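Local atomic coordinates of interphotoreceptor retinoid-binding protein (Xenopus laevis, PDB entry 1J7X), a protein that probably binds retinoids in the matrix between photoreceptors and pigment epithelium and helps to carry them between the two cell layers. Residues 17-21 with 22-26; 47-50 with 51-55; 85-88 with 89-92. All blocks are in the same frame, centred on the assembly; numbering follows the deposited sequence.

Interaction 1. Residues 17-21 with 22-26; sequences NNYAF and SERIP
Phe21 O accepts from Arg24 N at 2.9 Å, with the donor 44° out of the carbonyl plane, in the turn that carries the chain from helix 2-18 toward helix 25-31; Ser22 N also makes a weak bond to Ala20 O. The side chains of Phe21 and Arg24 run alongside each other in the same direction. The guanidinium of Arg24 lies flat on one face of the Phe21 ring, its CZ 3.7 Å from the ring centroid and the two planes only 13° apart: a stacked cation-pi contact. Arg24 reaches over the ring because its chain is extended from CG to NE (chi3 179°), so that CD passes Phe21 CB at 3.6 Å before the planar group begins. Glu23, bent at chi2, comes in at the edge of the same ring, OE2 near the ring plane and 3.8 Å from Phe21 CD1. The stack covers one face of the guanidinium, while at its edge NH1 gives a weak bond to Tyr19 OH at 3.2 Å. That hydroxyl has a stronger partner in Asp60, whose side chain probably also favours the positive charge of Arg24 nearby. Ile25 CD1 comes to the edge of the Tyr19 ring, near its plane, 4.0 Å from CD2. Around the turn, Tyr19 and Arg24 also touch Thr58 of helix 43-58, Phe21 meets the ring of Tyr270, and strand 254-265 receives Tyr19 on Val258 and Pro259 and bonds through Pro259 to the backbone of Ala20.

Interaction 2. Residues 47-50 with 51-55; sequences AAKL and NYELQ
Ala47 O takes the backbone N of Asn51 at 2.7 Å, the first of four successive i to i+4 bonds in the middle of alpha-helix 43-58. Tyr52 N to Ala48 O, Glu53 N to Lys49 O and Leu54 N to Leu50 O continue the series. The CB of Asn51 also leans on Ala47 O, at 3.0 Å. Replacing Asn51 by a glycine would probably leave that carbonyl without its side-chain cover and open a gap against Val64 and Leu65, the strand residues the asparagine touches. One turn apart on the same helix, Lys49 and Glu53 lie side by side and point the same way. Both set CG opposite the backbone N (chi1 179° and -152°) and then bend at chi2, which brings NZ to 4.0 Å from OE1, a long salt bridge. Leu50 and Leu54 are the buried pair: both press on Leu65 of strand 64-67, and Leu50 also meets Leu32 and Tyr37, so the helix is seated by its apolar side, with Leu63 against Leu54. Within the helix, Leu54 turns its CG (chi1 -68°) over the carbonyl one turn back, 3.1 Å from Leu50 O.

Interaction 3. Residues 85-88 with 89-92; sequences PEDE and AMLQ
The carboxylate of Asp87 faces the start of helix 88-98 with a single oxygen, OD1. Met90 N donates to it at 2.9 Å and close to the carboxylate plane, using the anti lone pair, the one turned from OD2. Ala89 N lies on the opposite side of that plane, 2.7 Å from OD1, and its bond is weak, with an N-H...O angle of only 116°. At the edge of the carboxylate, Ala89 CB meets OD1 at 3.0 Å. OD1 thus serves two amides of the first turn, which lack a helix carbonyl one turn back, the one from Met90 well and the one from Ala89 weakly. Asp87 puts its acid there by setting CG opposite its own backbone N (chi1 177°). Its carbonyl serves the helix too, receiving Leu91 N at 3.0 Å, and Glu88 O then takes Gln92 N in the regular pattern. The positive end of the helix would be expected to stabilise the negative charge on Asp87. Selenomethionine Met90 folds back at chi3, bringing its terminal CE to 3.5 Å from Asp87 CB. The ring of Pro85 divides between two residues, CB on Met90 CB and CD at 4.0 Å from Leu91 CD2. Leu91 is the buried member: both methyls of its branch lie against Pro85 O, CD2 at 3.2 Å and CD1 at 3.5 Å, so the incoming loop lies close against the helix. Leu91 also rests on Leu125 and Phe128 of helix 119-137, and the amide of Gln92 bonds to Asn131, Phe128 O and Asn96. With the aspartate just ahead of the helix in an extended backbone conformation and its side chain turned back onto the second and third amides of the helix, this is a classical N-cap.

All three contacts are local and lie within the first hundred residues of the chain, but in different surroundings. Interactions 1 and 2 are neighbours, centres about 16 Å apart, with helix 43-58 in common: interaction 2 is part of it, and interaction 1 leans on its Thr58. Interaction 3 lies across the chain's centre, about 48 and 53 Å from them between centres, at the start of another helix. It is the surface contact, whereas the other two are partly buried. Chemistry follows place: a turn between helices relies on a cation-pi stack, a mid-helix on repeating backbone bonds with a long salt bridge outside, and a helix start on a carboxylate cap.

Interaction 1. Residues 17-21 with 22-26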
loop_
_atom_site.group_PDB
_atom_site.type_symbol
_atom_site.label_atom_id
_atom_site.label_comp_id
_atom_site.label_asym_id
_atom_site.label_seq_id
_atom_site.Cartn_x
_atom_site.Cartn_y
_atom_site.Cartn_z
ATOM N N ASN A 17 -24.183 -2.216 1.826
ATOM C CA ASN A 17 -23.580 -3.293 2.580
ATOM C C ASN A 17 -22.055 -3.378 2.548
ATOM O O ASN A 17 -21.496 -3.976 3.425
ATOM C CB ASN A 17 -24.110 -4.569 2.091
ATOM C CG ASN A 17 -25.625 -4.653 2.295
ATOM O OD1 ASN A 17 -26.118 -4.391 3.418
ATOM N ND2 ASN A 17 -26.346 -5.020 1.243
ATOM N N ASN A 18 -21.424 -2.701 1.605
ATOM C CA ASN A 18 -19.940 -2.825 1.484
ATOM C C ASN A 18 -19.068 -1.574 1.511
ATOM O O ASN A 18 -17.898 -1.660 1.871
ATOM C CB ASN A 18 -19.636 -3.630 0.254
ATOM C CG ASN A 18 -20.422 -4.948 0.198
ATOM O OD1 ASN A 18 -21.481 -5.056 -0.444
ATOM N ND2 ASN A 18 -19.850 -5.955 0.720
ATOM N N TYR A 19 -19.606 -0.438 1.100
ATOM C CA TYR A 19 -18.778 0.765 0.918
ATOM C C TYR A 19 -18.171 1.178 2.249
ATOM O O TYR A 19 -18.915 1.491 3.221
ATOM C CB TYR A 19 -19.617 1.900 0.339
ATOM C CG TYR A 19 -18.891 3.165 0.123
ATOM C CD1 TYR A 19 -17.599 3.152 -0.422
ATOM C CD2 TYR A 19 -19.450 4.380 0.378
ATOM C CE1 TYR A 19 -16.932 4.287 -0.694
ATOM C CE2 TYR A 19 -18.695 5.554 0.212
ATOM C CZ TYR A 19 -17.440 5.494 -0.436
ATOM O OH TYR A 19 -16.750 6.659 -0.638
ATOM N N ALA A 20 -16.849 1.263 2.281
ATOM C CA ALA A 20 -16.157 1.628 3.531
ATOM C C ALA A 20 -16.708 2.823 4.296
ATOM O O ALA A 20 -16.660 2.845 5.518
ATOM C CB ALA A 20 -14.723 1.892 3.285
ATOM N N PHE A 21 -17.155 3.842 3.590
ATOM C CA PHE A 21 -17.659 5.066 4.217
ATOM C C PHE A 21 -19.191 4.920 4.424
ATOM O O PHE A 21 -19.945 5.560 3.745
ATOM C CB PHE A 21 -17.386 6.268 3.372
ATOM C CG PHE A 21 -15.984 6.818 3.465
ATOM C CD1 PHE A 21 -15.546 7.429 4.617
ATOM C CD2 PHE A 21 -15.119 6.741 2.396
ATOM C CE1 PHE A 21 -14.369 7.926 4.688
ATOM C CE2 PHE A 21 -13.898 7.244 2.488
ATOM C CZ PHE A 21 -13.496 7.840 3.613
ATOM N N SER A 22 -19.602 4.097 5.384
ATOM C CA SER A 22 -21.027 3.920 5.735
ATOM C C SER A 22 -21.839 5.185 5.960
ATOM O O SER A 22 -23.062 5.256 5.607
ATOM C CB SER A 22 -21.132 2.931 6.889
ATOM O OG SER A 22 -20.653 3.540 8.077
ATOM N N GLU A 23 -21.142 6.167 6.490
ATOM C CA GLU A 23 -21.745 7.425 6.831
ATOM C C GLU A 23 -22.176 8.150 5.633
ATOM O O GLU A 23 -22.905 9.103 5.735
ATOM C CB GLU A 23 -20.792 8.259 7.715
ATOM C CG GLU A 23 -19.507 8.702 7.044
ATOM C CD GLU A 23 -18.265 7.881 7.406
ATOM O OE1 GLU A 23 -18.334 6.625 7.311
ATOM O OE2 GLU A 23 -17.234 8.555 7.783
ATOM N N ARG A 24 -21.754 7.705 4.419
ATOM C CA ARG A 24 -22.183 8.376 3.227
ATOM C C ARG A 24 -23.422 7.737 2.599
ATOM O O ARG A 24 -23.992 8.300 1.691
ATOM C CB ARG A 24 -21.026 8.416 2.166
ATOM C CG ARG A 24 -19.844 9.266 2.694
ATOM C CD ARG A 24 -18.662 9.235 1.886
ATOM N NE ARG A 24 -17.579 10.063 2.401
ATOM C CZ ARG A 24 -16.392 10.162 1.783
ATOM N NH1 ARG A 24 -16.178 9.481 0.659
ATOM N NH2 ARG A 24 -15.453 10.934 2.260
ATOM N N ILE A 25 -23.833 6.564 3.099
ATOM C CA ILE A 25 -24.870 5.809 2.468
ATOM C C ILE A 25 -26.222 6.559 2.478
ATOM O O ILE A 25 -26.902 6.578 1.455
ATOM C CB ILE A 25 -25.009 4.467 3.101
ATOM C CG1 ILE A 25 -23.715 3.641 2.932
ATOM C CG2 ILE A 25 -26.171 3.714 2.543
ATOM C CD1 ILE A 25 -23.225 3.461 1.519
ATOM N N PRO A 26 -26.609 7.136 3.624
ATOM C CA PRO A 26 -27.916 7.845 3.639
ATOM C C PRO A 26 -28.072 8.823 2.517
ATOM O O PRO A 26 -29.028 8.749 1.741
ATOM C CB PRO A 26 -27.917 8.474 5.004
ATOM C CG PRO A 26 -27.152 7.581 5.835
ATOM C CD PRO A 26 -25.940 7.182 4.967
#

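Interaction 2. Residues 47-50 with 51-55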
loop_
_atom_site.group_PDB
_atom_site.type_symbol
_atom_site.label_atom_id
_atom_site.label_comp_id
_atom_site.label_asym_id
_atom_site.label_seq_id
_atom_site.Cartn_x
_atom_site.Cartn_y
_atom_site.Cartn_z
ATOM N N ALA A 47 -22.192 3.844 -16.771
ATOM C CA ALA A 47 -20.984 3.899 -15.957
ATOM C C ALA A 47 -20.499 5.370 -15.792
ATOM O O ALA A 47 -20.267 5.911 -14.677
ATOM C CB ALA A 47 -19.895 3.048 -16.597
ATOM N N ALA A 48 -20.436 6.071 -16.915
ATOM C CA ALA A 48 -19.988 7.445 -16.871
ATOM C C ALA A 48 -20.871 8.348 -16.039
ATOM O O ALA A 48 -20.424 9.149 -15.226
ATOM C CB ALA A 48 -19.777 8.015 -18.280
ATOM N N LYS A 49 -22.194 8.180 -16.208
ATOM C CA LYS A 49 -23.065 9.008 -15.447
ATOM C C LYS A 49 -22.974 8.748 -13.937
ATOM O O LYS A 49 -22.994 9.671 -13.165
ATOM C CB LYS A 49 -24.522 8.736 -15.937
ATOM C CG LYS A 49 -25.562 9.529 -15.211
ATOM C CD LYS A 49 -25.381 11.024 -15.287
ATOM C CE LYS A 49 -26.460 11.826 -14.548
ATOM N NZ LYS A 49 -26.066 13.301 -14.356
ATOM N N LEU A 50 -23.087 7.468 -13.539
ATOM C CA LEU A 50 -23.001 7.102 -12.166
ATOM C C LEU A 50 -21.624 7.425 -11.585
ATOM O O LEU A 50 -21.593 7.893 -10.432
ATOM C CB LEU A 50 -23.332 5.669 -11.917
ATOM C CG LEU A 50 -24.840 5.411 -12.127
ATOM C CD1 LEU A 50 -25.088 3.922 -12.260
ATOM C CD2 LEU A 50 -25.524 5.965 -10.923
ATOM N N ASN A 51 -20.555 7.306 -12.369
ATOM C CA ASN A 51 -19.207 7.615 -11.923
ATOM C C ASN A 51 -19.095 9.120 -11.633
ATOM O O ASN A 51 -18.565 9.533 -10.555
ATOM C CB ASN A 51 -18.147 7.209 -12.912
ATOM C CG ASN A 51 -17.841 5.776 -12.857
ATOM O OD1 ASN A 51 -17.370 5.194 -13.867
ATOM N ND2 ASN A 51 -17.918 5.220 -11.677
ATOM N N TYR A 52 -19.706 9.937 -12.479
ATOM C CA TYR A 52 -19.625 11.431 -12.223
ATOM C C TYR A 52 -20.382 11.805 -11.007
ATOM O O TYR A 52 -19.945 12.598 -10.128
ATOM C CB TYR A 52 -20.245 12.211 -13.390
ATOM C CG TYR A 52 -19.746 13.676 -13.438
ATOM C CD1 TYR A 52 -18.381 13.929 -13.731
ATOM C CD2 TYR A 52 -20.565 14.711 -13.262
ATOM C CE1 TYR A 52 -17.841 15.238 -13.845
ATOM C CE2 TYR A 52 -20.067 16.031 -13.341
ATOM C CZ TYR A 52 -18.680 16.291 -13.599
ATOM O OH TYR A 52 -18.084 17.618 -13.799
ATOM N N GLU A 53 -21.573 11.202 -10.863
ATOM C CA GLU A 53 -22.371 11.439 -9.681
ATOM C C GLU A 53 -21.732 10.899 -8.434
ATOM O O GLU A 53 -21.629 11.599 -7.425
ATOM C CB GLU A 53 -23.784 10.886 -9.874
ATOM C CG GLU A 53 -24.802 11.649 -9.052
ATOM C CD GLU A 53 -24.784 13.154 -9.379
ATOM O OE1 GLU A 53 -24.763 13.479 -10.585
ATOM O OE2 GLU A 53 -24.756 13.960 -8.396
ATOM N N LEU A 54 -21.216 9.651 -8.485
ATOM C CA LEU A 54 -20.563 9.147 -7.310
ATOM C C LEU A 54 -19.377 10.005 -6.843
ATOM O O LEU A 54 -19.211 10.219 -5.649
ATOM C CB LEU A 54 -20.091 7.691 -7.485
ATOM C CG LEU A 54 -21.290 6.641 -7.588
ATOM C CD1 LEU A 54 -20.776 5.351 -8.084
ATOM C CD2 LEU A 54 -21.952 6.455 -6.227
ATOM N N GLN A 55 -18.553 10.449 -7.778
ATOM C CA GLN A 55 -17.361 11.239 -7.393
ATOM C C GLN A 55 -17.800 12.612 -6.871
ATOM O O GLN A 55 -17.244 13.136 -5.948
ATOM C CB GLN A 55 -16.449 11.409 -8.572
ATOM C CG GLN A 55 -15.738 10.171 -9.022
ATOM C CD GLN A 55 -15.101 9.400 -7.798
ATOM O OE1 GLN A 55 -14.362 10.016 -6.964
ATOM N NE2 GLN A 55 -15.526 8.134 -7.597
#

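Interaction 3. Residues 85-88 with 89-92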
loop_
_atom_site.group_PDB
_atom_site.type_symbol
_atom_site.label_atom_id
_atom_site.label_comp_id
_atom_site.label_asym_id
_atom_site.label_seq_id
_atom_site.Cartn_x
_atom_site.Cartn_y
_atom_site.Cartn_z
ATOM N N PRO A 85 12.350 -23.668 2.200
ATOM C CA PRO A 85 13.292 -24.758 2.522
ATOM C C PRO A 85 13.502 -24.955 4.016
ATOM O O PRO A 85 13.314 -24.001 4.768
ATOM C CB PRO A 85 14.600 -24.278 1.877
ATOM C CG PRO A 85 14.148 -23.403 0.778
ATOM C CD PRO A 85 12.998 -22.633 1.379
ATOM N N GLU A 86 13.920 -26.159 4.418
ATOM C CA GLU A 86 14.119 -26.492 5.815
ATOM C C GLU A 86 15.593 -26.327 6.164
ATOM O O GLU A 86 15.964 -25.949 7.272
ATOM C CB GLU A 86 13.692 -27.951 6.054
ATOM C CG GLU A 86 12.207 -28.252 5.881
ATOM C CD GLU A 86 11.360 -27.602 6.950
ATOM O OE1 GLU A 86 11.361 -26.353 6.931
ATOM O OE2 GLU A 86 10.710 -28.321 7.795
ATOM N N ASP A 87 16.443 -26.644 5.213
ATOM C CA ASP A 87 17.854 -26.590 5.463
ATOM C C ASP A 87 18.337 -25.148 5.685
ATOM O O ASP A 87 18.054 -24.238 4.901
ATOM C CB ASP A 87 18.570 -27.217 4.282
ATOM C CG ASP A 87 20.077 -27.161 4.406
ATOM O OD1 ASP A 87 20.648 -26.059 4.104
ATOM O OD2 ASP A 87 20.766 -28.173 4.761
ATOM N N GLU A 88 19.083 -24.942 6.749
ATOM C CA GLU A 88 19.600 -23.602 7.077
ATOM C C GLU A 88 20.504 -22.982 5.987
ATOM O O GLU A 88 20.491 -21.752 5.785
ATOM C CB GLU A 88 20.352 -23.636 8.410
ATOM C CG GLU A 88 19.428 -23.813 9.626
ATOM C CD GLU A 88 20.165 -23.760 10.966
ATOM O OE1 GLU A 88 19.494 -23.502 11.975
ATOM O OE2 GLU A 88 21.385 -23.979 11.025
ATOM N N ALA A 89 21.343 -23.799 5.325
ATOM C CA ALA A 89 22.222 -23.248 4.273
ATOM C C ALA A 89 21.345 -22.684 3.127
ATOM O O ALA A 89 21.603 -21.584 2.579
ATOM C CB ALA A 89 23.112 -24.317 3.734
HETATM N N MSE A 90 20.323 -23.452 2.765
HETATM C CA MSE A 90 19.435 -23.005 1.691
HETATM C C MSE A 90 18.611 -21.767 2.081
HETATM O O MSE A 90 18.421 -20.883 1.262
HETATM C CB MSE A 90 18.500 -24.100 1.247
HETATM C CG MSE A 90 19.203 -25.152 0.391
HETATM SE SE MSE A 90 17.930 -26.316 -0.490
HETATM C CE MSE A 90 17.612 -27.403 0.951
ATOM N N LEU A 91 18.126 -21.722 3.317
ATOM C CA LEU A 91 17.387 -20.560 3.781
ATOM C C LEU A 91 18.288 -19.333 3.696
ATOM O O LEU A 91 17.827 -18.298 3.245
ATOM C CB LEU A 91 16.903 -20.774 5.239
ATOM C CG LEU A 91 15.701 -21.673 5.372
ATOM C CD1 LEU A 91 15.344 -21.986 6.845
ATOM C CD2 LEU A 91 14.540 -21.059 4.719
ATOM N N GLN A 92 19.545 -19.417 4.211
ATOM C CA GLN A 92 20.438 -18.208 4.171
ATOM C C GLN A 92 20.677 -17.822 2.722
ATOM O O GLN A 92 20.628 -16.647 2.374
ATOM C CB GLN A 92 21.815 -18.492 4.878
ATOM C CG GLN A 92 22.693 -17.284 4.935
ATOM C CD GLN A 92 22.095 -16.172 5.813
ATOM O OE1 GLN A 92 22.017 -16.318 7.054
ATOM N NE2 GLN A 92 21.481 -15.125 5.135
#